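Local coordinates for FAD-dependent pyridine nucleotide-disulphide oxidoreductase (PDB 3IWA), which probably catalyses FAD-dependent, pyridine-nucleotide-linked oxidoreduction, as a dimeric member of the pyridine nucleotide-disulphide oxidoreductase family, at residues L390-G401 / L423-I432. Residues are numbered along the deposited sequence; the frame is centred on the assembly and turned at random.
Sequences LVVDRPTRRVLG and LASKPTVEDI
Val-399 points into the turn and helix start of 423-432 and meets three side chains there. Its CG2 and CG1 of Ile-432 approach tip to tip at 3.5 Å, a tight fit for two carbons. CG1 of Val-399, anti to the backbone N (chi1 177°), lies 4.1 Å from CD2 of Leu-423, and the two side chains cross at about a right angle. CB of Val-399 packs on CG of Pro-427. Val-392, one strand over, brings CG1 to 3.7 Å from CG2 of Val-429, again nearly perpendicular, and Leu-390 touches Ile-432 more loosely.

A single beta bridge between Arg-398 and Thr-428 fixes the register. Val-399 N binds Pro-427 O almost straight (3.0 Å, 171° at the hydrogen), whereas the bond from Val-429 N to Arg-397 O is bent and weak. CB of Thr-428 also rests against that Arg-397 oxygen. The backbone N-H of Thr-428, the N-cap residue of helix 429-433, is donated to OD2 of Asp-431 (N to OD2 3.0 Å). Arg-398, bent at chi3 (62°), turns its guanidinium so that Lys-426 CG lies over one face, 3.6 Å from NE, and CD2 of same-segment Leu-400 over the opposite one; NE is buried without a polar partner, but NH2 hydrogen-bonds to Val-302 O.

The contact belongs to the dimerisation domain. It sets the turn between helices 409-423 and 429-433 against the hairpin of antiparallel strands 386-393 and 399-406. Helix 449-461 adds Leu-461 beside Val-392, Val-450 beside Ile-432 and Asp-458 in a salt bridge with Arg-397, while Glu-430 OE2 hydrogen-bonds to Thr-332 OG1 of the second subunit.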
loop_
_atom_site.group_PDB
_atom_site.type_symbol
_atom_site.label_atom_id
_atom_site.label_comp_id
_atom_site.label_asym_id
_atom_site.label_seq_id
_atom_site.Cartn_x
_atom_site.Cartn_y
_atom_site.Cartn_z
ATOM N N LEU A 390 -6.151 -1.006 -14.190
ATOM C CA LEU A 390 -4.946 -1.777 -14.074
ATOM C C LEU A 390 -4.432 -1.969 -15.468
ATOM O O LEU A 390 -5.212 -2.331 -16.358
ATOM C CB LEU A 390 -5.246 -3.140 -13.430
ATOM C CG LEU A 390 -4.098 -4.006 -12.889
ATOM C CD1 LEU A 390 -3.525 -3.372 -11.599
ATOM C CD2 LEU A 390 -4.553 -5.513 -12.608
ATOM N N VAL A 391 -3.138 -1.713 -15.672
ATOM C CA VAL A 391 -2.551 -1.759 -17.007
ATOM C C VAL A 391 -1.659 -2.943 -17.103
ATOM O O VAL A 391 -0.739 -3.089 -16.331
ATOM C CB VAL A 391 -1.770 -0.461 -17.354
ATOM C CG1 VAL A 391 -1.324 -0.502 -18.762
ATOM C CG2 VAL A 391 -2.636 0.785 -17.135
ATOM N N VAL A 392 -1.921 -3.803 -18.080
ATOM C CA VAL A 392 -1.329 -5.140 -18.124
ATOM C C VAL A 392 -0.714 -5.423 -19.482
ATOM O O VAL A 392 -1.334 -5.169 -20.514
ATOM C CB VAL A 392 -2.421 -6.202 -17.859
ATOM C CG1 VAL A 392 -1.852 -7.594 -17.984
ATOM C CG2 VAL A 392 -3.058 -5.979 -16.500
ATOM N N ASP A 393 0.486 -5.987 -19.498
ATOM C CA ASP A 393 1.060 -6.424 -20.731
ATOM C C ASP A 393 0.523 -7.808 -21.103
ATOM O O ASP A 393 0.727 -8.740 -20.353
ATOM C CB ASP A 393 2.573 -6.526 -20.610
ATOM C CG ASP A 393 3.240 -6.888 -21.936
ATOM O OD1 ASP A 393 2.806 -6.324 -22.955
ATOM O OD2 ASP A 393 4.188 -7.701 -21.952
ATOM N N ARG A 394 -0.109 -7.950 -22.266
ATOM C CA ARG A 394 -0.673 -9.255 -22.675
ATOM C C ARG A 394 0.283 -10.444 -22.638
ATOM O O ARG A 394 0.019 -11.413 -21.932
ATOM C CB ARG A 394 -1.350 -9.191 -24.049
ATOM C CG ARG A 394 -2.849 -8.918 -23.998
ATOM C CD ARG A 394 -3.575 -9.328 -25.299
ATOM N NE ARG A 394 -4.689 -8.414 -25.552
ATOM C CZ ARG A 394 -5.958 -8.602 -25.158
ATOM N NH1 ARG A 394 -6.334 -9.704 -24.498
ATOM N NH2 ARG A 394 -6.878 -7.670 -25.448
ATOM N N PRO A 395 1.386 -10.394 -23.393
ATOM C CA PRO A 395 2.242 -11.592 -23.461
ATOM C C PRO A 395 3.000 -12.018 -22.207
ATOM O O PRO A 395 3.346 -13.199 -22.061
ATOM C CB PRO A 395 3.266 -11.255 -24.556
ATOM C CG PRO A 395 2.982 -9.829 -24.993
ATOM C CD PRO A 395 1.625 -9.464 -24.508
ATOM N N THR A 396 3.333 -11.080 -21.341
ATOM C CA THR A 396 4.091 -11.411 -20.122
ATOM C C THR A 396 3.171 -11.530 -18.910
ATOM O O THR A 396 3.550 -12.082 -17.897
ATOM C CB THR A 396 5.086 -10.308 -19.820
ATOM O OG1 THR A 396 4.368 -9.066 -19.677
ATOM C CG2 THR A 396 6.123 -10.202 -20.963
ATOM N N ARG A 397 1.973 -10.976 -19.042
ATOM C CA ARG A 397 1.058 -10.768 -17.941
ATOM C C ARG A 397 1.619 -9.781 -16.890
ATOM O O ARG A 397 1.175 -9.784 -15.766
ATOM C CB ARG A 397 0.665 -12.103 -17.290
ATOM C CG ARG A 397 0.047 -13.110 -18.239
ATOM C CD ARG A 397 -0.210 -14.489 -17.543
ATOM N NE ARG A 397 -1.372 -14.474 -16.645
ATOM C CZ ARG A 397 -2.645 -14.624 -17.028
ATOM N NH1 ARG A 397 -2.984 -14.786 -18.315
ATOM N NH2 ARG A 397 -3.612 -14.601 -16.125
ATOM N N ARG A 398 2.576 -8.935 -17.254
ATOM C CA ARG A 398 3.159 -7.983 -16.282
ATOM C C ARG A 398 2.183 -6.856 -16.066
ATOM O O ARG A 398 1.486 -6.443 -16.995
ATOM C CB ARG A 398 4.439 -7.377 -16.772
ATOM C CG ARG A 398 5.654 -8.142 -16.452
ATOM C CD ARG A 398 6.896 -7.343 -16.894
ATOM N NE ARG A 398 7.017 -6.072 -16.184
ATOM C CZ ARG A 398 7.538 -4.953 -16.694
ATOM N NH1 ARG A 398 7.980 -4.910 -17.943
ATOM N NH2 ARG A 398 7.595 -3.858 -15.944
ATOM N N VAL A 399 2.104 -6.396 -14.828
ATOM C CA VAL A 399 1.328 -5.209 -14.507
ATOM C C VAL A 399 2.253 -4.032 -14.779
ATOM O O VAL A 399 3.354 -4.033 -14.329
ATOM C CB VAL A 399 0.821 -5.248 -13.055
ATOM C CG1 VAL A 399 0.101 -3.996 -12.729
ATOM C CG2 VAL A 399 -0.127 -6.462 -12.837
ATOM N N LEU A 400 1.806 -3.061 -15.572
ATOM C CA LEU A 400 2.649 -1.934 -15.962
ATOM C C LEU A 400 2.279 -0.652 -15.218
ATOM O O LEU A 400 3.008 0.342 -15.272
ATOM C CB LEU A 400 2.561 -1.693 -17.484
ATOM C CG LEU A 400 2.903 -2.864 -18.418
ATOM C CD1 LEU A 400 2.593 -2.630 -19.921
ATOM C CD2 LEU A 400 4.344 -3.302 -18.225
ATOM N N GLY A 401 1.121 -0.666 -14.580
ATOM C CA GLY A 401 0.581 0.511 -13.969
ATOM C C GLY A 401 -0.796 0.311 -13.387
ATOM O O GLY A 401 -1.476 -0.695 -13.650
ATOM N N LEU A 423 5.464 -2.453 -8.137
ATOM C CA LEU A 423 5.742 -2.344 -9.603
ATOM C C LEU A 423 7.186 -2.619 -9.983
ATOM O O LEU A 423 7.432 -3.320 -10.948
ATOM C CB LEU A 423 5.318 -1.004 -10.199
ATOM C CG LEU A 423 3.805 -0.766 -10.205
ATOM C CD1 LEU A 423 3.471 0.653 -10.717
ATOM C CD2 LEU A 423 3.087 -1.821 -11.012
ATOM N N ALA A 424 8.131 -2.107 -9.202
ATOM C CA ALA A 424 9.564 -2.312 -9.479
ATOM C C ALA A 424 9.979 -3.778 -9.448
ATOM O O ALA A 424 10.927 -4.135 -10.095
ATOM C CB ALA A 424 10.441 -1.503 -8.487
ATOM N N SER A 425 9.267 -4.622 -8.706
ATOM C CA SER A 425 9.571 -6.068 -8.674
ATOM C C SER A 425 8.950 -6.856 -9.839
ATOM O O SER A 425 9.068 -8.071 -9.889
ATOM C CB SER A 425 9.120 -6.669 -7.344
ATOM O OG SER A 425 9.935 -6.152 -6.296
ATOM N N LYS A 426 8.287 -6.158 -10.760
ATOM C CA LYS A 426 7.715 -6.766 -11.957
ATOM C C LYS A 426 6.657 -7.814 -11.626
ATOM O O LYS A 426 6.750 -8.966 -12.038
ATOM C CB LYS A 426 8.815 -7.390 -12.824
ATOM C CG LYS A 426 9.552 -6.400 -13.675
ATOM C CD LYS A 426 11.049 -6.500 -13.468
ATOM C CE LYS A 426 11.819 -6.275 -14.764
ATOM N NZ LYS A 426 12.586 -4.968 -14.770
ATOM N N PRO A 427 5.624 -7.411 -10.910
ATOM C CA PRO A 427 4.554 -8.327 -10.622
ATOM C C PRO A 427 3.747 -8.680 -11.875
ATOM O O PRO A 427 3.733 -7.911 -12.858
ATOM C CB PRO A 427 3.694 -7.523 -9.682
ATOM C CG PRO A 427 3.835 -6.144 -10.196
ATOM C CD PRO A 427 5.253 -6.025 -10.608
ATOM N N THR A 428 3.084 -9.837 -11.829
ATOM C CA THR A 428 2.215 -10.287 -12.893
ATOM C C THR A 428 0.808 -10.199 -12.313
ATOM O O THR A 428 0.651 -9.854 -11.158
ATOM C CB THR A 428 2.521 -11.764 -13.323
ATOM O OG1 THR A 428 2.293 -12.650 -12.207
ATOM C CG2 THR A 428 3.966 -11.939 -13.851
ATOM N N VAL A 429 -0.199 -10.523 -13.121
ATOM C CA VAL A 429 -1.603 -10.453 -12.738
ATOM C C VAL A 429 -1.905 -11.351 -11.532
ATOM O O VAL A 429 -2.700 -11.002 -10.647
ATOM C CB VAL A 429 -2.477 -10.858 -13.926
ATOM C CG1 VAL A 429 -3.895 -11.207 -13.491
ATOM C CG2 VAL A 429 -2.459 -9.724 -14.976
ATOM N N GLU A 430 -1.250 -12.494 -11.488
ATOM C CA GLU A 430 -1.387 -13.380 -10.370
ATOM C C GLU A 430 -0.903 -12.698 -9.060
ATOM O O GLU A 430 -1.482 -12.921 -8.008
ATOM C CB GLU A 430 -0.688 -14.744 -10.639
ATOM C CG GLU A 430 -0.699 -15.673 -9.409
ATOM C CD GLU A 430 -0.894 -17.159 -9.759
ATOM O OE1 GLU A 430 -2.060 -17.608 -9.666
ATOM O OE2 GLU A 430 0.106 -17.851 -10.124
ATOM N N ASP A 431 0.135 -11.864 -9.130
ATOM C CA ASP A 431 0.630 -11.214 -7.941
ATOM C C ASP A 431 -0.367 -10.233 -7.444
ATOM O O ASP A 431 -0.433 -10.028 -6.239
ATOM C CB ASP A 431 1.950 -10.535 -8.158
ATOM C CG ASP A 431 3.051 -11.515 -8.378
ATOM O OD1 ASP A 431 3.158 -12.472 -7.596
ATOM O OD2 ASP A 431 3.783 -11.360 -9.353
ATOM N N ILE A 432 -1.177 -9.674 -8.346
ATOM C CA ILE A 432 -2.222 -8.728 -7.966
ATOM C C ILE A 432 -3.470 -9.478 -7.450
ATOM O O ILE A 432 -4.033 -9.107 -6.437
ATOM C CB ILE A 432 -2.616 -7.798 -9.110
ATOM C CG1 ILE A 432 -1.410 -7.060 -9.676
ATOM C CG2 ILE A 432 -3.686 -6.813 -8.652
ATOM C CD1 ILE A 432 -0.492 -6.411 -8.688
#